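Side-chain contacts in mycobacterial cidal antitoxin MbcA (Mycobacterium tuberculosis, PDB 6FKG), which neutralizes its cognate toxin MbcT, an NAD+ phosphorylase, by blocking access to the toxin active site: residues S13-I16 with E17-G20; R35-A38 with R39-G43; K52-L55 with I56-A59; N75-F79 with S80-L84. One frame throughout, in Å; residues are numbered along the deposited sequence.

Contact 1 (S13-I16 with E17-G20)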
ATOM      1  N   SER C  13       9.622  27.887  21.425  1.00 33.30           N
ATOM      2  CA  SER C  13      10.759  27.853  22.338  1.00 35.86           C
ATOM      3  C   SER C  13      10.312  27.922  23.804  1.00 39.45           C
ATOM      4  O   SER C  13      10.839  27.204  24.666  1.00 36.96           O
ATOM      5  CB  SER C  13      11.716  28.998  22.016  1.00 32.50           C
ATOM      6  OG  SER C  13      12.847  28.946  22.852  1.00 38.74           O
ATOM      7  N   GLY C  14       9.345  28.790  24.086  1.00 33.59           N
ATOM      8  CA  GLY C  14       8.834  28.951  25.438  1.00 33.38           C
ATOM      9  C   GLY C  14       8.263  27.657  25.981  1.00 34.68           C
ATOM     10  O   GLY C  14       8.521  27.289  27.135  1.00 39.01           O
ATOM     11  N   ALA C  15       7.490  26.958  25.150  1.00 35.70           N
ATOM     12  CA  ALA C  15       6.926  25.668  25.534  1.00 35.10           C
ATOM     13  C   ALA C  15       8.037  24.651  25.859  1.00 38.77           C
ATOM     14  O   ALA C  15       7.963  23.948  26.864  1.00 37.93           O
ATOM     15  CB  ALA C  15       6.009  25.134  24.428  1.00 33.98           C
ATOM     16  N   ILE C  16       9.067  24.598  25.018  1.00 37.40           N
ATOM     17  CA  ILE C  16      10.215  23.703  25.239  1.00 40.54           C
ATOM     18  C   ILE C  16      10.957  23.988  26.542  1.00 40.99           C
ATOM     19  O   ILE C  16      11.283  23.075  27.303  1.00 42.21           O
ATOM     20  CB  ILE C  16      11.241  23.803  24.083  1.00 40.22           C
ATOM     21  CG1 ILE C  16      10.620  23.317  22.776  1.00 48.46           C
ATOM     22  CG2 ILE C  16      12.521  23.011  24.407  1.00 41.08           C
ATOM     23  CD1 ILE C  16       9.892  22.007  22.902  1.00 56.16           C
ATOM     24  N   GLU C  17      11.243  25.259  26.784  1.00 43.79           N
ATOM     25  CA  GLU C  17      12.038  25.636  27.935  1.00 47.37           C
ATOM     26  C   GLU C  17      11.275  25.389  29.230  1.00 49.30           C
ATOM     27  O   GLU C  17      11.872  25.023  30.249  1.00 45.15           O
ATOM     28  CB  GLU C  17      12.475  27.098  27.829  1.00 47.54           C
ATOM     29  CG  GLU C  17      13.499  27.343  26.726  1.00 51.93           C
ATOM     30  CD  GLU C  17      14.668  26.356  26.769  1.00 58.02           C
ATOM     31  OE1 GLU C  17      15.238  26.139  27.863  1.00 60.80           O
ATOM     32  OE2 GLU C  17      15.011  25.796  25.702  1.00 50.68           O
ATOM     33  N   ARG C  18       9.957  25.575  29.193  1.00 44.02           N
ATOM     34  CA  ARG C  18       9.145  25.354  30.388  1.00 46.40           C
ATOM     35  C   ARG C  18       9.180  23.881  30.802  1.00 41.35           C
ATOM     36  O   ARG C  18       9.079  23.558  31.979  1.00 41.79           O
ATOM     37  CB  ARG C  18       7.703  25.823  30.163  1.00 44.44           C
ATOM     38  CG  ARG C  18       7.544  27.339  30.243  1.00 58.00           C
ATOM     39  CD  ARG C  18       6.087  27.771  30.250  1.00 56.93           C
ATOM     40  NE  ARG C  18       5.414  27.485  28.984  1.00 49.04           N
ATOM     41  CZ  ARG C  18       5.422  28.299  27.932  1.00 56.05           C
ATOM     42  NH1 ARG C  18       6.074  29.456  27.986  1.00 58.57           N
ATOM     43  NH2 ARG C  18       4.776  27.957  26.823  1.00 49.20           N
ATOM     44  N   LEU C  19       9.353  22.998  29.827  1.00 42.80           N
ATOM     45  CA  LEU C  19       9.423  21.566  30.098  1.00 42.57           C
ATOM     46  C   LEU C  19      10.855  21.130  30.425  1.00 39.88           C
ATOM     47  O   LEU C  19      11.079  20.039  30.941  1.00 44.26           O
ATOM     48  CB  LEU C  19       8.890  20.788  28.898  1.00 40.52           C
ATOM     49  CG  LEU C  19       8.831  19.260  28.910  1.00 38.70           C
ATOM     50  CD1 LEU C  19       8.032  18.760  30.084  1.00 45.64           C
ATOM     51  CD2 LEU C  19       8.212  18.778  27.586  1.00 41.19           C
ATOM     52  N   GLY C  20      11.822  21.986  30.117  1.00 43.23           N
ATOM     53  CA  GLY C  20      13.213  21.719  30.462  1.00 42.83           C
ATOM     54  C   GLY C  20      13.932  20.747  29.547  1.00 41.49           C
ATOM     55  O   GLY C  20      14.946  20.154  29.931  1.00 40.32           O
TER
HETATM   56  O   HOH W   1      14.276  26.792  23.230  1.00 40.86           O
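Arg-18 folds back along helix 7-19 and lays its side chain over the peptide between Gly-14 and Ala-15. Its CB starts 3.5 Å from Gly-14 O, the same oxygen that accepts the backbone bond from Arg-18 N. CG, set opposite the carbonyl carbon (chi1 -77°), closes to 3.3 Å of Gly-14 O, and CD then rises slightly away from it. A bend at chi3 (-67°) turns the chain back over the helix, so that NE and CZ pass above the same oxygen and the guanidinium presents a face to it. Gly-14 O lies 3.3 Å from that plane, over its centre, and its angle to NH1 is too poor for a hydrogen bond. At the tip NH2 comes to 3.3 Å from Ala-15 N, a donor like itself, and finds its acid in Asp-63 of helix 52-65. A second side-chain link runs through water: Ser-13 OG and Glu-17 OE2 both bind one molecule, which donates to Glu-17 OE2 at 2.8 Å. The backbone bonds weaken toward Gly-20, which leaves the helical conformation with positive phi. Around this turn, Ala-15 and Ile-16 pack on helix 52-65, Ile-16 also meets Val-26 of helix 23-30, and Leu-19 reaches both helix 52-65 and helix 71-78, so the last turn of the first helix sits where three others converge.

Contact 2 (R35-A38 with R39-G43)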
ATOM      1  N   ARG C  35      22.090  21.943  17.193  1.00 48.33           N
ATOM      2  CA  ARG C  35      22.358  23.309  16.755  1.00 42.24           C
ATOM      3  C   ARG C  35      21.202  23.859  15.916  1.00 44.54           C
ATOM      4  O   ARG C  35      20.835  25.027  16.044  1.00 42.71           O
ATOM      5  CB  ARG C  35      23.654  23.401  15.949  1.00 46.16           C
ATOM      6  CG  ARG C  35      23.937  24.828  15.485  1.00 50.02           C
ATOM      7  CD  ARG C  35      25.348  25.022  14.951  1.00 58.58           C
ATOM      8  NE  ARG C  35      25.584  24.265  13.729  1.00 63.50           N
ATOM      9  CZ  ARG C  35      25.413  24.748  12.501  1.00 76.79           C
ATOM     10  NH1 ARG C  35      25.000  25.999  12.321  1.00 79.57           N
ATOM     11  NH2 ARG C  35      25.656  23.975  11.450  1.00 75.80           N
ATOM     12  N   SER C  36      20.634  23.017  15.058  1.00 40.94           N
ATOM     13  CA  SER C  36      19.505  23.442  14.233  1.00 41.26           C
ATOM     14  C   SER C  36      18.286  23.808  15.087  1.00 40.61           C
ATOM     15  O   SER C  36      17.562  24.765  14.779  1.00 39.02           O
ATOM     16  CB  SER C  36      19.152  22.352  13.217  1.00 37.53           C
ATOM     17  OG  SER C  36      20.180  22.247  12.236  1.00 40.86           O
ATOM     18  N   VAL C  37      18.056  23.059  16.162  1.00 40.77           N
ATOM     19  CA  VAL C  37      16.938  23.368  17.058  1.00 36.49           C
ATOM     20  C   VAL C  37      17.196  24.678  17.800  1.00 39.84           C
ATOM     21  O   VAL C  37      16.301  25.518  17.928  1.00 40.92           O
ATOM     22  CB  VAL C  37      16.687  22.232  18.074  1.00 35.38           C
ATOM     23  CG1 VAL C  37      15.656  22.659  19.121  1.00 38.34           C
ATOM     24  CG2 VAL C  37      16.231  20.975  17.355  1.00 33.79           C
ATOM     25  N   ALA C  38      18.425  24.847  18.282  1.00 41.57           N
ATOM     26  CA  ALA C  38      18.793  26.054  19.013  1.00 43.67           C
ATOM     27  C   ALA C  38      18.623  27.289  18.136  1.00 43.70           C
ATOM     28  O   ALA C  38      18.085  28.300  18.588  1.00 46.68           O
ATOM     29  CB  ALA C  38      20.237  25.965  19.533  1.00 42.01           C
ATOM     30  N   ARG C  39      19.076  27.196  16.888  1.00 40.48           N
ATOM     31  CA  ARG C  39      18.972  28.302  15.936  1.00 40.44           C
ATOM     32  C   ARG C  39      17.519  28.596  15.552  1.00 45.50           C
ATOM     33  O   ARG C  39      17.115  29.760  15.505  1.00 43.27           O
ATOM     34  CB  ARG C  39      19.791  28.015  14.675  1.00 38.55           C
ATOM     35  CG  ARG C  39      21.297  28.167  14.887  1.00 46.92           C
ATOM     36  CD  ARG C  39      22.092  27.976  13.584  1.00 50.52           C
ATOM     37  NE  ARG C  39      21.656  28.867  12.511  1.00 44.34           N
ATOM     38  CZ  ARG C  39      22.051  30.132  12.368  1.00 46.07           C
ATOM     39  NH1 ARG C  39      22.893  30.680  13.236  1.00 52.38           N
ATOM     40  NH2 ARG C  39      21.591  30.857  11.357  1.00 47.53           N
ATOM     41  N   TRP C  40      16.753  27.544  15.268  1.00 39.17           N
ATOM     42  CA  TRP C  40      15.350  27.699  14.908  1.00 38.34           C
ATOM     43  C   TRP C  40      14.591  28.409  16.023  1.00 42.67           C
ATOM     44  O   TRP C  40      13.861  29.367  15.772  1.00 42.41           O
ATOM     45  CB  TRP C  40      14.705  26.341  14.609  1.00 35.42           C
ATOM     46  CG  TRP C  40      13.346  26.455  13.981  1.00 41.36           C
ATOM     47  CD1 TRP C  40      13.052  26.425  12.646  1.00 43.47           C
ATOM     48  CD2 TRP C  40      12.100  26.636  14.663  1.00 41.45           C
ATOM     49  NE1 TRP C  40      11.695  26.563  12.460  1.00 48.60           N
ATOM     50  CE2 TRP C  40      11.091  26.698  13.682  1.00 45.51           C
ATOM     51  CE3 TRP C  40      11.741  26.745  16.009  1.00 45.81           C
ATOM     52  CZ2 TRP C  40       9.741  26.866  14.006  1.00 46.99           C
ATOM     53  CZ3 TRP C  40      10.401  26.906  16.329  1.00 52.68           C
ATOM     54  CH2 TRP C  40       9.421  26.969  15.331  1.00 43.61           C
ATOM     55  N   THR C  41      14.775  27.950  17.262  1.00 40.47           N
ATOM     56  CA  THR C  41      14.065  28.539  18.389  1.00 41.41           C
ATOM     57  C   THR C  41      14.565  29.949  18.704  1.00 41.78           C
ATOM     58  O   THR C  41      13.894  30.708  19.400  1.00 42.46           O
ATOM     59  CB  THR C  41      14.182  27.668  19.654  1.00 46.35           C
ATOM     60  OG1 THR C  41      15.563  27.376  19.911  1.00 46.00           O
ATOM     61  CG2 THR C  41      13.409  26.379  19.484  1.00 44.32           C
ATOM     62  N   ALA C  42      15.748  30.294  18.197  1.00 41.51           N
ATOM     63  CA  ALA C  42      16.289  31.636  18.369  1.00 45.05           C
ATOM     64  C   ALA C  42      15.870  32.519  17.194  1.00 46.54           C
ATOM     65  O   ALA C  42      16.282  33.674  17.097  1.00 47.29           O
ATOM     66  CB  ALA C  42      17.818  31.594  18.500  1.00 47.82           C
ATOM     67  N   GLY C  43      15.044  31.966  16.312  1.00 46.64           N
ATOM     68  CA  GLY C  43      14.532  32.704  15.170  1.00 42.82           C
ATOM     69  C   GLY C  43      15.550  32.930  14.069  1.00 47.18           C
ATOM     70  O   GLY C  43      15.345  33.770  13.191  1.00 50.40           O
TER
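Arg-35 and Arg-39, one helical turn apart, run side by side and point the same way, although they leave the backbone differently. Arg-35 has CG anti to its own N, whereas Arg-39 has CG anti to the carbonyl carbon (chi1 -75°) and keeps CB and CG close to Arg-35 O. Both chains then bend at chi3, and Arg-35 NH1 comes to rest 3.7 Å from Arg-39 CD, against the aliphatic part of its neighbour. The two guanidinium planes are 50° apart, with Arg-35 NH1 4.4 Å from Arg-39 NE. The acids of MbcT probably offset the proximity of these charges: Arg-35 forms a salt bridge to Asp-119 of the toxin chain and Arg-39 one to Glu-111 of that chain. Val-45 O, in the same chain as the arginines, also holds Arg-39 NH2. Farther round the helix, Thr-41 places OG1 between its N and carbonyl carbon (chi1 52°), which brings the hydroxyl 2.8 Å from Val-37 O and 3.0 Å from Ala-38 O. Trp-40, with CG anti to N, carries its indole to Ala-9 and Val-12 of helix 7-19. Helix 34-41 closes in a Schellman motif at Gly-43, which has positive phi and whose N donates to Trp-40 O over 2.9 Å, while Arg-35 and Arg-39 project from this helix to acids of MbcT at the toxin-antitoxin interface.

Contact 3 (K52-L55 with I56-A59); sequences KQRL and IELA
Glu-57 turns CG anti to its carbonyl carbon (chi1 -69°) and then runs extended, which carries its carboxylate back over the preceding turn to Gln-53 and Arg-54. Gln-53 meets it with CG anti to the backbone N and an extended chain; Arg-54 instead bends at chi2 (-72°), swinging its guanidinium round to the same acid. The two oxygens are shared out. Gln-53 NE2 donates to Glu-57 OE2 over 2.6 Å in a nearly straight bond, with the acceptor in the plane of the amide, while amide and carboxylate planes stand steeply to each other. Arg-54 NH1 forms a salt bridge to Glu-57 OE1 at 3.0 Å, less straight and tilted from the guanidinium plane, though the two flat groups are only 18° apart. Both donors approach on the syn side of their oxygens. Gripped at each oxygen, the buried carboxylate is fixed in rotation, and the two donors probably favour its ionised form. These are i to i+4 and i to i+3 side-chain bridges on the first two turns of helix 52-65, whose backbone bonds, such as Leu-58 N to Arg-54 O at 2.8 Å, are regular. Arg-54 has a second partner, Arg-95 O, which receives a bond from NE and ties this helix to helix 90-95. On another side of the helix the extended Lys-52 chain crosses Ile-56, its CG and CE each 3.9 Å from Ile-56 CD1, and its NZ binds Leu-5 O of the MbcT chain. Ile-56 packs on that same Leu-5 of MbcT, while Leu-55 and Leu-58 turn to Val-26 of helix 23-30.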
ATOM      1  N   LYS C  52       9.576  20.924  11.112  1.00 37.35           N
ATOM      2  CA  LYS C  52       8.826  21.968  11.803  1.00 42.66           C
ATOM      3  C   LYS C  52       7.486  21.463  12.349  1.00 36.65           C
ATOM      4  O   LYS C  52       7.055  21.867  13.424  1.00 38.83           O
ATOM      5  CB  LYS C  52       8.591  23.148  10.864  1.00 46.07           C
ATOM      6  CG  LYS C  52       7.636  24.196  11.411  1.00 42.51           C
ATOM      7  CD  LYS C  52       7.490  25.350  10.426  1.00 51.46           C
ATOM      8  CE  LYS C  52       6.292  26.223  10.765  1.00 50.32           C
ATOM      9  NZ  LYS C  52       6.137  27.293   9.757  1.00 55.34           N
ATOM     10  N   GLN C  53       6.826  20.596  11.595  1.00 32.45           N
ATOM     11  CA  GLN C  53       5.573  20.012  12.052  1.00 36.38           C
ATOM     12  C   GLN C  53       5.764  19.299  13.395  1.00 39.52           C
ATOM     13  O   GLN C  53       4.942  19.436  14.301  1.00 33.91           O
ATOM     14  CB  GLN C  53       5.023  19.034  11.008  1.00 36.36           C
ATOM     15  CG  GLN C  53       3.676  18.424  11.393  1.00 48.77           C
ATOM     16  CD  GLN C  53       3.317  17.185  10.568  1.00 71.63           C
ATOM     17  OE1 GLN C  53       3.592  17.119   9.369  1.00 72.27           O
ATOM     18  NE2 GLN C  53       2.702  16.196  11.219  1.00 76.74           N
ATOM     19  N   ARG C  54       6.862  18.562  13.535  1.00 35.58           N
ATOM     20  CA  ARG C  54       7.121  17.852  14.789  1.00 31.40           C
ATOM     21  C   ARG C  54       7.440  18.811  15.939  1.00 33.48           C
ATOM     22  O   ARG C  54       7.051  18.553  17.074  1.00 33.59           O
ATOM     23  CB  ARG C  54       8.269  16.853  14.626  1.00 33.00           C
ATOM     24  CG  ARG C  54       7.929  15.650  13.774  1.00 35.64           C
ATOM     25  CD  ARG C  54       6.975  14.691  14.483  1.00 38.06           C
ATOM     26  NE  ARG C  54       6.743  13.543  13.615  1.00 40.88           N
ATOM     27  CZ  ARG C  54       5.764  13.465  12.720  1.00 45.13           C
ATOM     28  NH1 ARG C  54       4.882  14.457  12.597  1.00 38.28           N
ATOM     29  NH2 ARG C  54       5.662  12.388  11.954  1.00 40.33           N
ATOM     30  N   LEU C  55       8.151  19.901  15.656  1.00 34.21           N
ATOM     31  CA  LEU C  55       8.431  20.905  16.683  1.00 35.82           C
ATOM     32  C   LEU C  55       7.133  21.488  17.234  1.00 34.25           C
ATOM     33  O   LEU C  55       6.973  21.678  18.446  1.00 33.29           O
ATOM     34  CB  LEU C  55       9.304  22.036  16.131  1.00 32.06           C
ATOM     35  CG  LEU C  55      10.816  22.041  16.322  1.00 41.81           C
ATOM     36  CD1 LEU C  55      11.368  23.307  15.708  1.00 42.28           C
ATOM     37  CD2 LEU C  55      11.195  21.948  17.793  1.00 43.62           C
ATOM     38  N   ILE C  56       6.190  21.769  16.341  1.00 30.69           N
ATOM     39  CA  ILE C  56       4.923  22.331  16.773  1.00 30.49           C
ATOM     40  C   ILE C  56       4.138  21.307  17.578  1.00 31.56           C
ATOM     41  O   ILE C  56       3.543  21.634  18.613  1.00 29.84           O
ATOM     42  CB  ILE C  56       4.094  22.814  15.578  1.00 30.49           C
ATOM     43  CG1 ILE C  56       4.819  23.981  14.913  1.00 33.42           C
ATOM     44  CG2 ILE C  56       2.694  23.206  16.026  1.00 36.10           C
ATOM     45  CD1 ILE C  56       4.324  24.292  13.512  1.00 46.85           C
ATOM     46  N   GLU C  57       4.153  20.057  17.124  1.00 31.04           N
ATOM     47  CA  GLU C  57       3.441  19.009  17.841  1.00 28.75           C
ATOM     48  C   GLU C  57       4.034  18.810  19.243  1.00 31.81           C
ATOM     49  O   GLU C  57       3.312  18.615  20.219  1.00 28.18           O
ATOM     50  CB  GLU C  57       3.471  17.717  17.036  1.00 28.38           C
ATOM     51  CG  GLU C  57       2.612  17.837  15.765  1.00 31.58           C
ATOM     52  CD  GLU C  57       2.909  16.769  14.735  1.00 37.52           C
ATOM     53  OE1 GLU C  57       3.809  15.941  14.965  1.00 33.40           O
ATOM     54  OE2 GLU C  57       2.237  16.753  13.683  1.00 37.69           O
ATOM     55  N   LEU C  58       5.348  18.887  19.333  1.00 27.99           N
ATOM     56  CA  LEU C  58       6.018  18.788  20.635  1.00 31.39           C
ATOM     57  C   LEU C  58       5.625  19.947  21.557  1.00 31.50           C
ATOM     58  O   LEU C  58       5.404  19.752  22.757  1.00 28.06           O
ATOM     59  CB  LEU C  58       7.527  18.754  20.440  1.00 30.75           C
ATOM     60  CG  LEU C  58       8.369  18.706  21.713  1.00 30.33           C
ATOM     61  CD1 LEU C  58       8.005  17.485  22.585  1.00 27.89           C
ATOM     62  CD2 LEU C  58       9.863  18.702  21.342  1.00 32.33           C
ATOM     63  N   ALA C  59       5.535  21.156  20.999  1.00 32.37           N
ATOM     64  CA  ALA C  59       5.062  22.312  21.763  1.00 29.61           C
ATOM     65  C   ALA C  59       3.624  22.108  22.257  1.00 30.87           C
ATOM     66  O   ALA C  59       3.321  22.406  23.419  1.00 30.79           O
ATOM     67  CB  ALA C  59       5.176  23.604  20.920  1.00 31.33           C
TER

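Contact 4 (N75-F79 with S80-L84); sequences NVWMF and SPNRL
The end of helix 71-78 and the loop that leaves it, part of the toxin-binding domain of the Xre/MbcA/ParS family, are joined through Ser-80 and Asn-82. Ser-80 sets OG anti to its carbonyl carbon (chi1 -60°) and turns the hydroxyl back to Val-76 O, to which it donates over 2.7 Å from well above the carbonyl plane. Phe-79 N reaches the same oxygen from the opposite face, so two donors hold it, and Val-76 CG1 touches the serine OG at 3.4 Å. Asn-82 makes an Asx turn, its OD1 accepting in plane, on a lone pair, from Leu-84 N at 2.9 Å, an arrangement that leaves ND2 directed toward Trp-77. The amide and indole planes are nearly perpendicular, and ND2 lies 3.3 Å from Trp-77 NE1. Both are donors and do not bond to each other; a water at the indole edge accepts from NE1 at 2.9 Å and from ND2. A second accepts from ND2 and donates to Trp-77 O and Ser-80 O, bridging helix end and loop. Trp-77 packs on Val-102 and Leu-105 of helix 99-110, while Ser-80 and Asn-82 lie against Ser-78 and Ala-76 of the MbcT chain.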
ATOM      1  N   ASN C  75       8.935  16.376  32.714  1.00 32.17           N
ATOM      2  CA  ASN C  75      10.127  16.050  31.961  1.00 31.05           C
ATOM      3  C   ASN C  75      10.428  14.540  31.978  1.00 34.82           C
ATOM      4  O   ASN C  75      10.605  13.924  30.936  1.00 35.98           O
ATOM      5  CB  ASN C  75      11.300  16.844  32.521  1.00 35.94           C
ATOM      6  CG  ASN C  75      12.571  16.619  31.746  1.00 41.82           C
ATOM      7  OD1 ASN C  75      13.165  15.548  31.810  1.00 44.09           O
ATOM      8  ND2 ASN C  75      13.016  17.645  31.034  1.00 37.90           N
ATOM      9  N   VAL C  76      10.488  13.958  33.172  1.00 34.84           N
ATOM     10  CA  VAL C  76      10.678  12.515  33.316  1.00 35.64           C
ATOM     11  C   VAL C  76       9.615  11.715  32.552  1.00 32.68           C
ATOM     12  O   VAL C  76       9.902  10.705  31.902  1.00 30.96           O
ATOM     13  CB  VAL C  76      10.631  12.103  34.803  1.00 39.19           C
ATOM     14  CG1 VAL C  76      10.677  10.583  34.951  1.00 44.25           C
ATOM     15  CG2 VAL C  76      11.771  12.782  35.593  1.00 38.82           C
ATOM     16  N   TRP C  77       8.375  12.161  32.658  1.00 30.98           N
ATOM     17  CA  TRP C  77       7.241  11.479  32.005  1.00 30.64           C
ATOM     18  C   TRP C  77       7.417  11.335  30.492  1.00 34.38           C
ATOM     19  O   TRP C  77       7.050  10.309  29.907  1.00 30.75           O
ATOM     20  CB  TRP C  77       5.958  12.254  32.301  1.00 27.64           C
ATOM     21  CG  TRP C  77       4.688  11.649  31.827  1.00 29.30           C
ATOM     22  CD1 TRP C  77       3.897  10.759  32.507  1.00 30.04           C
ATOM     23  CD2 TRP C  77       4.000  11.945  30.596  1.00 30.13           C
ATOM     24  NE1 TRP C  77       2.767  10.469  31.758  1.00 30.39           N
ATOM     25  CE2 TRP C  77       2.816  11.178  30.584  1.00 29.26           C
ATOM     26  CE3 TRP C  77       4.292  12.757  29.492  1.00 30.21           C
ATOM     27  CZ2 TRP C  77       1.909  11.213  29.517  1.00 30.87           C
ATOM     28  CZ3 TRP C  77       3.382  12.797  28.433  1.00 29.82           C
ATOM     29  CH2 TRP C  77       2.209  12.034  28.458  1.00 28.32           C
ATOM     30  N   MET C  78       7.992  12.358  29.863  1.00 28.50           N
ATOM     31  CA  MET C  78       8.201  12.327  28.416  1.00 29.24           C
ATOM     32  C   MET C  78       9.092  11.162  28.019  1.00 34.64           C
ATOM     33  O   MET C  78       8.925  10.615  26.929  1.00 33.62           O
ATOM     34  CB  MET C  78       8.821  13.638  27.913  1.00 32.15           C
ATOM     35  CG  MET C  78       7.905  14.833  27.983  1.00 36.29           C
ATOM     36  SD  MET C  78       6.554  14.729  26.799  1.00 33.10           S
ATOM     37  CE  MET C  78       7.447  14.760  25.252  1.00 31.66           C
ATOM     38  N   PHE C  79      10.006  10.753  28.909  1.00 33.13           N
ATOM     39  CA  PHE C  79      10.988   9.731  28.539  1.00 34.54           C
ATOM     40  C   PHE C  79      10.809   8.419  29.290  1.00 38.34           C
ATOM     41  O   PHE C  79      11.676   7.542  29.259  1.00 37.14           O
ATOM     42  CB  PHE C  79      12.403  10.289  28.741  1.00 36.39           C
ATOM     43  CG  PHE C  79      12.612  11.587  28.019  1.00 38.04           C
ATOM     44  CD1 PHE C  79      12.758  11.601  26.641  1.00 37.98           C
ATOM     45  CD2 PHE C  79      12.597  12.795  28.704  1.00 35.44           C
ATOM     46  CE1 PHE C  79      12.906  12.791  25.960  1.00 40.94           C
ATOM     47  CE2 PHE C  79      12.752  13.989  28.031  1.00 37.16           C
ATOM     48  CZ  PHE C  79      12.904  13.992  26.657  1.00 40.89           C
ATOM     49  N   SER C  80       9.662   8.274  29.943  1.00 39.17           N
ATOM     50  CA  SER C  80       9.375   7.064  30.696  1.00 35.99           C
ATOM     51  C   SER C  80       8.435   6.172  29.919  1.00 32.60           C
ATOM     52  O   SER C  80       7.369   6.625  29.492  1.00 33.31           O
ATOM     53  CB  SER C  80       8.759   7.401  32.050  1.00 39.35           C
ATOM     54  OG  SER C  80       9.636   8.196  32.827  1.00 43.43           O
ATOM     55  N   PRO C  81       8.823   4.901  29.739  1.00 34.39           N
ATOM     56  CA  PRO C  81       7.912   3.902  29.180  1.00 34.13           C
ATOM     57  C   PRO C  81       6.618   3.924  29.966  1.00 33.10           C
ATOM     58  O   PRO C  81       6.621   3.837  31.191  1.00 35.72           O
ATOM     59  CB  PRO C  81       8.668   2.583  29.364  1.00 33.14           C
ATOM     60  CG  PRO C  81      10.115   2.989  29.356  1.00 40.86           C
ATOM     61  CD  PRO C  81      10.140   4.322  30.074  1.00 35.88           C
ATOM     62  N   ASN C  82       5.516   4.086  29.257  1.00 31.77           N
ATOM     63  CA  ASN C  82       4.229   4.314  29.886  1.00 32.79           C
ATOM     64  C   ASN C  82       3.306   3.146  29.562  1.00 33.83           C
ATOM     65  O   ASN C  82       3.016   2.892  28.386  1.00 35.00           O
ATOM     66  CB  ASN C  82       3.646   5.648  29.391  1.00 34.12           C
ATOM     67  CG  ASN C  82       2.463   6.123  30.212  1.00 36.40           C
ATOM     68  OD1 ASN C  82       1.545   5.366  30.489  1.00 34.36           O
ATOM     69  ND2 ASN C  82       2.499   7.386  30.624  1.00 30.57           N
ATOM     70  N   ARG C  83       2.840   2.438  30.587  1.00 31.85           N
ATOM     71  CA  ARG C  83       1.993   1.262  30.354  1.00 38.28           C
ATOM     72  C   ARG C  83       0.661   1.615  29.667  1.00 36.52           C
ATOM     73  O   ARG C  83       0.035   0.751  29.050  1.00 38.36           O
ATOM     74  CB  ARG C  83       1.726   0.506  31.667  1.00 41.37           C
ATOM     75  CG  ARG C  83       0.859   1.232  32.694  1.00 40.73           C
ATOM     76  CD  ARG C  83       0.334   0.222  33.736  1.00 42.00           C
ATOM     77  NE  ARG C  83      -0.434   0.850  34.806  1.00 40.82           N
ATOM     78  CZ  ARG C  83      -1.760   1.001  34.800  1.00 47.49           C
ATOM     79  NH1 ARG C  83      -2.494   0.578  33.774  1.00 37.90           N
ATOM     80  NH2 ARG C  83      -2.362   1.584  35.827  1.00 43.69           N
ATOM     81  N   LEU C  84       0.236   2.874  29.758  1.00 32.56           N
ATOM     82  CA  LEU C  84      -0.999   3.294  29.094  1.00 31.21           C
ATOM     83  C   LEU C  84      -0.791   3.493  27.591  1.00 35.67           C
ATOM     84  O   LEU C  84      -1.757   3.588  26.819  1.00 32.45           O
ATOM     85  CB  LEU C  84      -1.539   4.579  29.733  1.00 31.58           C
ATOM     86  CG  LEU C  84      -1.804   4.440  31.234  1.00 32.64           C
ATOM     87  CD1 LEU C  84      -2.340   5.744  31.835  1.00 30.23           C
ATOM     88  CD2 LEU C  84      -2.758   3.289  31.486  1.00 35.16           C
TER
HETATM   89  O   HOH W   2       0.349   8.988  32.230  1.00 30.27           O
HETATM   90  O   HOH W   3       5.488   8.322  30.486  1.00 33.51           O

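How the contacts relate
From the N terminus the four contacts follow in series, each within a continuous piece of chain, so none encloses or crosses another. Contact 1 ends the first helix and contact 2 ends helix 34-41; they touch where Ser-13 CB lies 3.7 Å from Thr-41 CB. Contact 3, in helix 52-65, meets all the others: Trp-40 packs on Leu-55, Ile-16 and Ala-15 pack on Leu-58 and Ala-59, and Leu-58 reaches Met-78 of contact 4. Asn-75 ND2, a probable hydrogen-bond donor to Leu-19 O, also joins contact 4 to contact 1. Contacts 2 and 4 stay apart, their centres about 26 Å from each other on opposite sides of the chain's centre, though both border MbcT, as contact 3 does.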